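Local coordinates for protein colicin-D (Escherichia coli, PDB 5ZNM) that acts as a polypeptide toxin against Escherichia coli and closely related bacteria, inhibiting protein synthesis, here as its central domain joined to the C-terminal tRNase domain, at residues V57-T62 and A126-S131; P205-L210 and G258-I263; L281-D286 and K312-L317. All coordinates share one frame; numbering follows the deposited sequence.

How the contacts relate
Contact 1 (57-62 with 126-131), contact 2 (205-210 with 258-263) and contact 3 (281-286 with 312-317) follow one another along the chain, each closing before the next opens. The first two have centres about 12 Å apart and both reach the antiparallel five-stranded sheet of the central domain: contact 1 joins two of its strands, while contact 2 sets the four-stranded sheet containing 207-212 against its outermost strand 262-267. Contact 3, with its centre about 20 Å from that of contact 1 and 15 Å from that of contact 2, leaves the sheet at the end of strand 274-281. It reaches helix 314-329, so the series runs from the central core to the tRNase domain.

Contact 1: V57-T62 and A126-S131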
loop_
_atom_site.group_PDB
_atom_site.type_symbol
_atom_site.label_atom_id
_atom_site.label_comp_id
_atom_site.label_asym_id
_atom_site.label_seq_id
_atom_site.Cartn_x
_atom_site.Cartn_y
_atom_site.Cartn_z
ATOM N N VAL A 57 1.281 7.068 -2.092
ATOM C CA VAL A 57 1.006 7.509 -3.459
ATOM C C VAL A 57 -0.503 7.558 -3.620
ATOM O O VAL A 57 -1.210 6.639 -3.191
ATOM C CB VAL A 57 1.639 6.554 -4.491
ATOM C CG1 VAL A 57 1.293 6.999 -5.926
ATOM C CG2 VAL A 57 3.150 6.469 -4.290
ATOM N N GLN A 58 -1.011 8.624 -4.242
ATOM C CA GLN A 58 -2.451 8.777 -4.351
ATOM C C GLN A 58 -2.825 9.230 -5.750
ATOM O O GLN A 58 -2.095 9.986 -6.402
ATOM C CB GLN A 58 -3.001 9.787 -3.337
ATOM C CG GLN A 58 -2.909 9.295 -1.885
ATOM C CD GLN A 58 -3.260 10.394 -0.883
ATOM O OE1 GLN A 58 -4.152 11.203 -1.127
ATOM N NE2 GLN A 58 -2.539 10.430 0.255
ATOM N N LEU A 59 -3.995 8.779 -6.189
ATOM C CA LEU A 59 -4.586 9.226 -7.445
ATOM C C LEU A 59 -6.034 9.560 -7.157
ATOM O O LEU A 59 -6.798 8.686 -6.741
ATOM C CB LEU A 59 -4.476 8.152 -8.529
ATOM C CG LEU A 59 -5.181 8.452 -9.848
ATOM C CD1 LEU A 59 -4.617 9.702 -10.489
ATOM C CD2 LEU A 59 -5.055 7.267 -10.804
ATOM N N ALA A 60 -6.402 10.821 -7.336
ATOM C CA ALA A 60 -7.767 11.256 -7.093
ATOM C C ALA A 60 -8.381 11.698 -8.409
ATOM O O ALA A 60 -7.706 12.295 -9.254
ATOM C CB ALA A 60 -7.821 12.396 -6.060
ATOM N N MET A 61 -9.656 11.379 -8.584
ATOM C CA MET A 61 -10.407 11.773 -9.767
ATOM C C MET A 61 -11.764 12.290 -9.310
ATOM O O MET A 61 -12.421 11.648 -8.485
ATOM C CB MET A 61 -10.558 10.590 -10.727
ATOM C CG MET A 61 -9.228 9.980 -11.183
ATOM S SD MET A 61 -9.215 8.158 -11.256
ATOM C CE MET A 61 -9.153 7.745 -9.505
ATOM N N THR A 62 -12.167 13.460 -9.813
ATOM C CA THR A 62 -13.476 13.999 -9.453
ATOM C C THR A 62 -14.566 12.965 -9.720
ATOM O O THR A 62 -14.559 12.274 -10.746
ATOM C CB THR A 62 -13.770 15.285 -10.230
ATOM O OG1 THR A 62 -13.627 15.039 -11.629
ATOM C CG2 THR A 62 -12.810 16.401 -9.816
ATOM N N ALA A 126 -8.189 15.352 -12.364
ATOM C CA ALA A 126 -7.403 14.292 -11.740
ATOM C C ALA A 126 -6.154 14.860 -11.079
ATOM O O ALA A 126 -5.638 15.915 -11.463
ATOM C CB ALA A 126 -7.001 13.208 -12.752
ATOM N N MET A 127 -5.639 14.107 -10.105
ATOM C CA MET A 127 -4.574 14.590 -9.239
ATOM C C MET A 127 -3.768 13.390 -8.768
ATOM O O MET A 127 -4.337 12.432 -8.241
ATOM C CB MET A 127 -5.152 15.359 -8.044
ATOM C CG MET A 127 -4.115 15.902 -7.072
ATOM S SD MET A 127 -4.880 16.966 -5.812
ATOM C CE MET A 127 -5.977 15.786 -5.040
ATOM N N PHE A 128 -2.461 13.439 -8.987
ATOM C CA PHE A 128 -1.550 12.354 -8.643
ATOM C C PHE A 128 -0.476 12.900 -7.719
ATOM O O PHE A 128 0.051 13.991 -7.954
ATOM C CB PHE A 128 -0.910 11.761 -9.909
ATOM C CG PHE A 128 -0.051 10.552 -9.648
ATOM C CD1 PHE A 128 -0.627 9.319 -9.377
ATOM C CD2 PHE A 128 1.329 10.647 -9.670
ATOM C CE1 PHE A 128 0.168 8.199 -9.132
ATOM C CE2 PHE A 128 2.127 9.525 -9.427
ATOM C CZ PHE A 128 1.544 8.309 -9.156
ATOM N N SER A 129 -0.155 12.164 -6.655
ATOM C CA SER A 129 0.761 12.715 -5.664
ATOM C C SER A 129 1.612 11.610 -5.059
ATOM O O SER A 129 1.168 10.466 -4.922
ATOM C CB SER A 129 0.021 13.463 -4.548
ATOM O OG SER A 129 -0.901 12.600 -3.910
ATOM N N LEU A 130 2.844 11.972 -4.707
ATOM C CA LEU A 130 3.788 11.043 -4.100
ATOM C C LEU A 130 4.861 11.852 -3.397
ATOM O O LEU A 130 4.963 13.065 -3.579
ATOM C CB LEU A 130 4.431 10.103 -5.126
ATOM C CG LEU A 130 4.883 10.566 -6.521
ATOM C CD1 LEU A 130 5.488 11.931 -6.562
ATOM C CD2 LEU A 130 5.877 9.562 -7.092
ATOM N N SER A 131 5.691 11.155 -2.624
ATOM C CA SER A 131 6.728 11.837 -1.859
ATOM C C SER A 131 7.660 12.610 -2.780
ATOM O O SER A 131 8.121 12.095 -3.807
ATOM C CB SER A 131 7.518 10.835 -1.026
ATOM O OG SER A 131 6.707 10.346 0.034
#
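Strands 57-61 and 126-131 pair antiparallel in the middle of the five-stranded sheet of the central domain, a buried contact between neighbours in space that are far apart in sequence. Their axes run 4.7 Å apart and almost exactly antiparallel. Two hydrogen-bonded pairs hold the backbones together. In the first, Gln58 N gives to Ser129 O and Ser129 N returns a bond to Gln58 O, both 2.9 Å. In the second, Ala60 N reaches Met127 O at 2.8 Å with an almost straight N-H...O angle of 170°, whereas the return bond from Met127 N to Ala60 O is more bent, at 138°. Leu59 with Phe128 and Met61 with Ala126 are the non-hydrogen-bonded pairs that alternate with them.

The side chains sort onto two faces. With Leu59 and Met61 go Phe128 and Ala126. The Phe128 ring, carried by a CG anti to the backbone N (chi1 -175°), slants back across the other strand; Val57 CG1 meets its CZ obliquely at 3.5 Å, and Leu59 CB comes up at the ring edge, near its plane, 4.1 Å from CD1. Beside this, Val57 CG2 lies alongside Leu130 CB, the two side chains rising together in one direction. On the other face Met127 bends at its last torsion, which brings the CE methyl to Ala60 CB at 4.0 Å, and Ser129 OG stands next to Gln58 CB. The Gln58 amide extends past the pair, where its NE2 bonds to Asn51 O and Ser56 OG.

Strand 65-71 flanks 57-61 on its far edge and strand 274-281 flanks 126-131, while Leu164 and Leu166 of strand 163-170 pack on Leu59, Ala126 and Phe128.

Contact 2: P205-L210 and G258-I263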
loop_
_atom_site.group_PDB
_atom_site.type_symbol
_atom_site.label_atom_id
_atom_site.label_comp_id
_atom_site.label_asym_id
_atom_site.label_seq_id
_atom_site.Cartn_x
_atom_site.Cartn_y
_atom_site.Cartn_z
ATOM N N PRO A 205 -10.028 28.220 -14.245
ATOM C CA PRO A 205 -10.128 29.111 -13.076
ATOM C C PRO A 205 -9.214 28.652 -11.949
ATOM O O PRO A 205 -8.571 27.602 -12.062
ATOM C CB PRO A 205 -11.598 28.973 -12.643
ATOM C CG PRO A 205 -11.962 27.569 -13.135
ATOM C CD PRO A 205 -11.252 27.423 -14.428
ATOM N N SER A 206 -9.148 29.421 -10.864
ATOM C CA SER A 206 -8.474 28.974 -9.658
ATOM C C SER A 206 -9.033 27.626 -9.239
ATOM O O SER A 206 -10.223 27.358 -9.403
ATOM C CB SER A 206 -8.668 29.977 -8.510
ATOM O OG SER A 206 -8.383 31.310 -8.932
ATOM N N ARG A 207 -8.167 26.781 -8.680
ATOM C CA ARG A 207 -8.528 25.409 -8.335
ATOM C C ARG A 207 -8.382 25.226 -6.832
ATOM O O ARG A 207 -7.300 25.444 -6.273
ATOM C CB ARG A 207 -7.645 24.418 -9.088
ATOM C CG ARG A 207 -8.305 23.095 -9.507
ATOM C CD ARG A 207 -9.551 22.735 -8.723
ATOM N NE ARG A 207 -10.321 21.682 -9.383
ATOM C CZ ARG A 207 -11.182 20.877 -8.765
ATOM N NH1 ARG A 207 -11.381 20.979 -7.451
ATOM N NH2 ARG A 207 -11.842 19.963 -9.461
ATOM N N THR A 208 -9.460 24.797 -6.192
ATOM C CA THR A 208 -9.443 24.409 -4.788
ATOM C C THR A 208 -9.141 22.918 -4.640
ATOM O O THR A 208 -9.785 22.088 -5.287
ATOM C CB THR A 208 -10.797 24.720 -4.170
ATOM O OG1 THR A 208 -10.997 26.141 -4.162
ATOM C CG2 THR A 208 -10.867 24.148 -2.766
ATOM N N ILE A 209 -8.176 22.577 -3.785
ATOM C CA ILE A 209 -7.883 21.184 -3.448
ATOM C C ILE A 209 -8.108 21.027 -1.959
ATOM O O ILE A 209 -7.588 21.823 -1.173
ATOM C CB ILE A 209 -6.444 20.787 -3.823
ATOM C CG1 ILE A 209 -6.243 20.896 -5.336
ATOM C CG2 ILE A 209 -6.118 19.367 -3.336
ATOM C CD1 ILE A 209 -4.806 21.099 -5.713
ATOM N N LEU A 210 -8.929 20.055 -1.582
ATOM C CA LEU A 210 -9.195 19.777 -0.177
ATOM C C LEU A 210 -8.118 18.852 0.377
ATOM O O LEU A 210 -7.565 18.019 -0.343
ATOM C CB LEU A 210 -10.574 19.130 -0.017
ATOM C CG LEU A 210 -11.754 19.975 -0.496
ATOM C CD1 LEU A 210 -13.053 19.196 -0.409
ATOM C CD2 LEU A 210 -11.853 21.260 0.308
ATOM N N GLY A 258 0.507 23.777 -19.439
ATOM C CA GLY A 258 -0.210 22.596 -19.020
ATOM C C GLY A 258 0.177 22.066 -17.655
ATOM O O GLY A 258 -0.285 20.982 -17.280
ATOM N N LEU A 259 1.010 22.793 -16.901
ATOM C CA LEU A 259 1.584 22.314 -15.645
ATOM C C LEU A 259 0.990 23.080 -14.477
ATOM O O LEU A 259 1.292 24.262 -14.288
ATOM C CB LEU A 259 3.101 22.466 -15.639
ATOM C CG LEU A 259 3.855 21.567 -16.600
ATOM C CD1 LEU A 259 5.331 21.632 -16.272
ATOM C CD2 LEU A 259 3.340 20.145 -16.514
ATOM N N ARG A 260 0.192 22.398 -13.669
ATOM C CA ARG A 260 -0.268 22.927 -12.393
ATOM C C ARG A 260 0.182 21.943 -11.319
ATOM O O ARG A 260 -0.634 21.232 -10.732
ATOM C CB ARG A 260 -1.767 23.118 -12.374
ATOM C CG ARG A 260 -2.308 23.813 -13.583
ATOM C CD ARG A 260 -3.798 23.793 -13.512
ATOM N NE ARG A 260 -4.320 24.933 -12.772
ATOM C CZ ARG A 260 -5.615 25.097 -12.525
ATOM N NH1 ARG A 260 -6.487 24.173 -12.955
ATOM N NH2 ARG A 260 -6.039 26.180 -11.875
ATOM N N ASP A 261 1.487 21.851 -11.120
ATOM C CA ASP A 261 2.039 20.963 -10.105
ATOM C C ASP A 261 2.605 21.789 -8.959
ATOM O O ASP A 261 2.937 22.968 -9.115
ATOM C CB ASP A 261 3.121 20.045 -10.700
ATOM C CG ASP A 261 4.172 20.820 -11.472
ATOM O OD1 ASP A 261 3.828 21.881 -12.030
ATOM O OD2 ASP A 261 5.336 20.371 -11.520
ATOM N N PHE A 262 2.694 21.168 -7.784
ATOM C CA PHE A 262 3.171 21.907 -6.624
ATOM C C PHE A 262 3.693 20.919 -5.594
ATOM O O PHE A 262 3.572 19.704 -5.753
ATOM C CB PHE A 262 2.064 22.788 -6.029
ATOM C CG PHE A 262 0.877 22.016 -5.478
ATOM C CD1 PHE A 262 -0.175 21.637 -6.310
ATOM C CD2 PHE A 262 0.802 21.703 -4.117
ATOM C CE1 PHE A 262 -1.269 20.952 -5.814
ATOM C CE2 PHE A 262 -0.282 21.014 -3.604
ATOM C CZ PHE A 262 -1.330 20.633 -4.456
ATOM N N ILE A 263 4.277 21.461 -4.533
ATOM C CA ILE A 263 4.707 20.680 -3.381
ATOM C C ILE A 263 4.004 21.235 -2.147
ATOM O O ILE A 263 3.809 22.453 -2.030
ATOM C CB ILE A 263 6.244 20.720 -3.240
ATOM C CG1 ILE A 263 6.873 19.928 -4.395
ATOM C CG2 ILE A 263 6.699 20.162 -1.891
ATOM C CD1 ILE A 263 8.353 20.133 -4.559
HETATM O O HOH W 1 -9.319 25.001 -12.377
#
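At the edge of the Arg260 guanidinium sits the carbonyl oxygen of Pro205, which takes a hydrogen bond from NH2 at 2.9 Å; the oxygen is tilted 22° out of the guanidinium plane and the bond is bent. A water at the same group's edge, in plane, accepts from NH1 and donates to Pro205 O, so this one oxygen is held both directly and through water. Arg207 CB approaches the guanidinium obliquely, 3.7 Å from NH2, where the two arginine side chains run roughly perpendicular. A bend at chi3 (88°) turns the end of Arg260 to this loop, and its NH2 also bonds to Pro199 O. The Arg207 head turns elsewhere, to Glu125 through a salt bridge and to Thr208 O.

The second flat group is the Phe262 ring. Ile209 CD1 comes in obliquely from the opposing strand and lies 3.5 Å from CE1, a purely apolar touch; Leu198 packs on both side chains.

Such facing of side chains, with no backbone-to-backbone bonds between the two segments, is characteristic of two beta sheets packed face to face: Ile209 and Phe262 meet between them, and Arg260 ties the loop before strand 207-212 to the segment leading into the other strand.

Contact 3: L281-D286 and K312-L317; sequences LNDPLD and KNRETL
A salt bridge between Asp283 and Arg314 ties a type I beta turn (Asp283 to Asp286), which follows strand 274-281 of the central domain, to the first turn of helix 314-329 in the tRNase part of the chain. The grip is end-on and two-pronged. Arg314 NH2 meets the syn lone pair of Asp283 OD2 at 2.7 Å, and NH1 reaches OD1 from the syn side at 3.0 Å, with the carboxylate and guanidinium planes turned 32° from each other. The arginine CG lies opposite the backbone N (chi1 173°), and a bend at chi3 (-59°) swings the guanidinium to the carboxylate. Its NE makes a further salt bridge to Asp255, so two carboxylates probably offset the buried positive charge, with the like-charged Arg292 close by.

Van der Waals contacts run beside the charges. Leu285 lies antiparallel alongside the arginine chain, its CD1 3.7 Å from Arg314 NH1; the same methyl makes an apolar contact with Leu317 CB at 4.1 Å, the two leucines roughly perpendicular. Arg292 and Leu295 of helix 292-297 pack on Leu285 too.

Hydrogen bonds within each segment fix the partners. On the helix side Asn313 is the N-cap of a capping box: Thr316 N gives to Asn313 OD1, and Asn313 N to Thr316 OG1. On the turn side, Asp283 O accepts from Asn282 ND2 and Asp286 N on opposite faces of its plane. Asp283 OD1 closes an Asx turn, taking Leu285 N on its anti lone pair at 2.8 Å while Arg314 NH1 holds the same oxygen from the syn side.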
loop_
_atom_site.group_PDB
_atom_site.type_symbol
_atom_site.label_atom_id
_atom_site.label_comp_id
_atom_site.label_asym_id
_atom_site.label_seq_id
_atom_site.Cartn_x
_atom_site.Cartn_y
_atom_site.Cartn_z
ATOM N N LEU A 281 -1.449 17.804 -11.473
ATOM C CA LEU A 281 -2.835 17.884 -11.889
ATOM C C LEU A 281 -2.936 17.689 -13.398
ATOM O O LEU A 281 -1.939 17.734 -14.123
ATOM C CB LEU A 281 -3.475 19.218 -11.478
ATOM C CG LEU A 281 -4.214 19.215 -10.134
ATOM C CD1 LEU A 281 -3.235 19.297 -9.002
ATOM C CD2 LEU A 281 -5.229 20.348 -10.043
ATOM N N ASN A 282 -4.150 17.408 -13.856
ATOM C CA ASN A 282 -4.365 17.289 -15.292
ATOM C C ASN A 282 -4.130 18.626 -15.981
ATOM O O ASN A 282 -4.397 19.701 -15.425
ATOM C CB ASN A 282 -5.791 16.807 -15.598
ATOM C CG ASN A 282 -6.847 17.731 -15.042
ATOM O OD1 ASN A 282 -7.150 17.681 -13.845
ATOM N ND2 ASN A 282 -7.420 18.584 -15.902
ATOM N N ASP A 283 -3.622 18.543 -17.204
ATOM C CA ASP A 283 -3.652 19.678 -18.118
ATOM C C ASP A 283 -5.069 20.254 -18.181
ATOM O O ASP A 283 -6.036 19.490 -18.262
ATOM C CB ASP A 283 -3.208 19.214 -19.509
ATOM C CG ASP A 283 -2.962 20.367 -20.476
ATOM O OD1 ASP A 283 -3.915 21.109 -20.800
ATOM O OD2 ASP A 283 -1.814 20.504 -20.945
ATOM N N PRO A 284 -5.238 21.588 -18.147
ATOM C CA PRO A 284 -6.595 22.155 -18.228
ATOM C C PRO A 284 -7.380 21.653 -19.423
ATOM O O PRO A 284 -8.615 21.590 -19.374
ATOM C CB PRO A 284 -6.336 23.666 -18.333
ATOM C CG PRO A 284 -5.013 23.867 -17.731
ATOM C CD PRO A 284 -4.213 22.633 -17.985
ATOM N N LEU A 285 -6.700 21.263 -20.493
ATOM C CA LEU A 285 -7.390 20.851 -21.710
ATOM C C LEU A 285 -7.655 19.358 -21.756
ATOM O O LEU A 285 -8.287 18.890 -22.708
ATOM C CB LEU A 285 -6.583 21.262 -22.946
ATOM C CG LEU A 285 -6.436 22.768 -23.215
ATOM C CD1 LEU A 285 -5.442 23.007 -24.352
ATOM C CD2 LEU A 285 -7.793 23.425 -23.519
ATOM N N ASP A 286 -7.183 18.602 -20.763
ATOM C CA ASP A 286 -7.392 17.159 -20.697
ATOM C C ASP A 286 -8.320 16.892 -19.521
ATOM O O ASP A 286 -7.879 16.842 -18.370
ATOM C CB ASP A 286 -6.065 16.417 -20.557
ATOM C CG ASP A 286 -5.260 16.437 -21.837
ATOM O OD1 ASP A 286 -5.224 17.492 -22.497
ATOM O OD2 ASP A 286 -4.669 15.403 -22.194
ATOM N N LYS A 312 -2.058 26.543 -34.301
ATOM C CA LYS A 312 -2.498 25.672 -33.219
ATOM C C LYS A 312 -1.525 25.812 -32.062
ATOM O O LYS A 312 -0.365 25.413 -32.172
ATOM C CB LYS A 312 -2.581 24.220 -33.672
ATOM C CG LYS A 312 -3.629 24.010 -34.714
ATOM C CD LYS A 312 -4.057 22.567 -34.760
ATOM C CE LYS A 312 -2.998 21.699 -35.362
ATOM N NZ LYS A 312 -3.640 20.463 -35.882
ATOM N N ASN A 313 -1.998 26.371 -30.953
ATOM C CA ASN A 313 -1.188 26.488 -29.748
ATOM C C ASN A 313 -2.140 26.441 -28.566
ATOM O O ASN A 313 -3.349 26.277 -28.741
ATOM C CB ASN A 313 -0.332 27.762 -29.765
ATOM C CG ASN A 313 -1.160 29.011 -30.010
ATOM O OD1 ASN A 313 -2.254 29.161 -29.461
ATOM N ND2 ASN A 313 -0.652 29.906 -30.848
ATOM N N ARG A 314 -1.594 26.597 -27.351
ATOM C CA ARG A 314 -2.442 26.458 -26.172
ATOM C C ARG A 314 -3.610 27.424 -26.237
ATOM O O ARG A 314 -4.755 27.064 -25.935
ATOM C CB ARG A 314 -1.650 26.698 -24.884
ATOM C CG ARG A 314 -2.550 26.728 -23.641
ATOM C CD ARG A 314 -1.794 26.367 -22.350
ATOM N NE ARG A 314 -1.187 25.040 -22.405
ATOM C CZ ARG A 314 -1.808 23.900 -22.092
ATOM N NH1 ARG A 314 -3.083 23.890 -21.709
ATOM N NH2 ARG A 314 -1.158 22.752 -22.189
ATOM N N GLU A 315 -3.321 28.659 -26.620
ATOM C CA GLU A 315 -4.321 29.709 -26.706
ATOM C C GLU A 315 -5.441 29.353 -27.688
ATOM O O GLU A 315 -6.629 29.479 -27.367
ATOM C CB GLU A 315 -3.592 30.985 -27.116
ATOM C CG GLU A 315 -4.389 32.198 -27.253
ATOM C CD GLU A 315 -3.497 33.398 -27.556
ATOM O OE1 GLU A 315 -2.849 33.892 -26.615
ATOM O OE2 GLU A 315 -3.427 33.818 -28.730
ATOM N N THR A 316 -5.093 28.891 -28.886
ATOM C CA THR A 316 -6.157 28.658 -29.858
ATOM C C THR A 316 -6.894 27.348 -29.592
ATOM O O THR A 316 -8.108 27.270 -29.829
ATOM C CB THR A 316 -5.603 28.692 -31.289
ATOM O OG1 THR A 316 -4.653 27.625 -31.487
ATOM C CG2 THR A 316 -4.915 30.013 -31.544
ATOM N N LEU A 317 -6.201 26.327 -29.079
ATOM C CA LEU A 317 -6.912 25.115 -28.677
ATOM C C LEU A 317 -7.835 25.379 -27.499
ATOM O O LEU A 317 -8.888 24.745 -27.400
ATOM C CB LEU A 317 -5.936 23.981 -28.328
ATOM C CG LEU A 317 -5.017 23.483 -29.451
ATOM C CD1 LEU A 317 -4.242 22.237 -28.995
ATOM C CD2 LEU A 317 -5.795 23.207 -30.734
#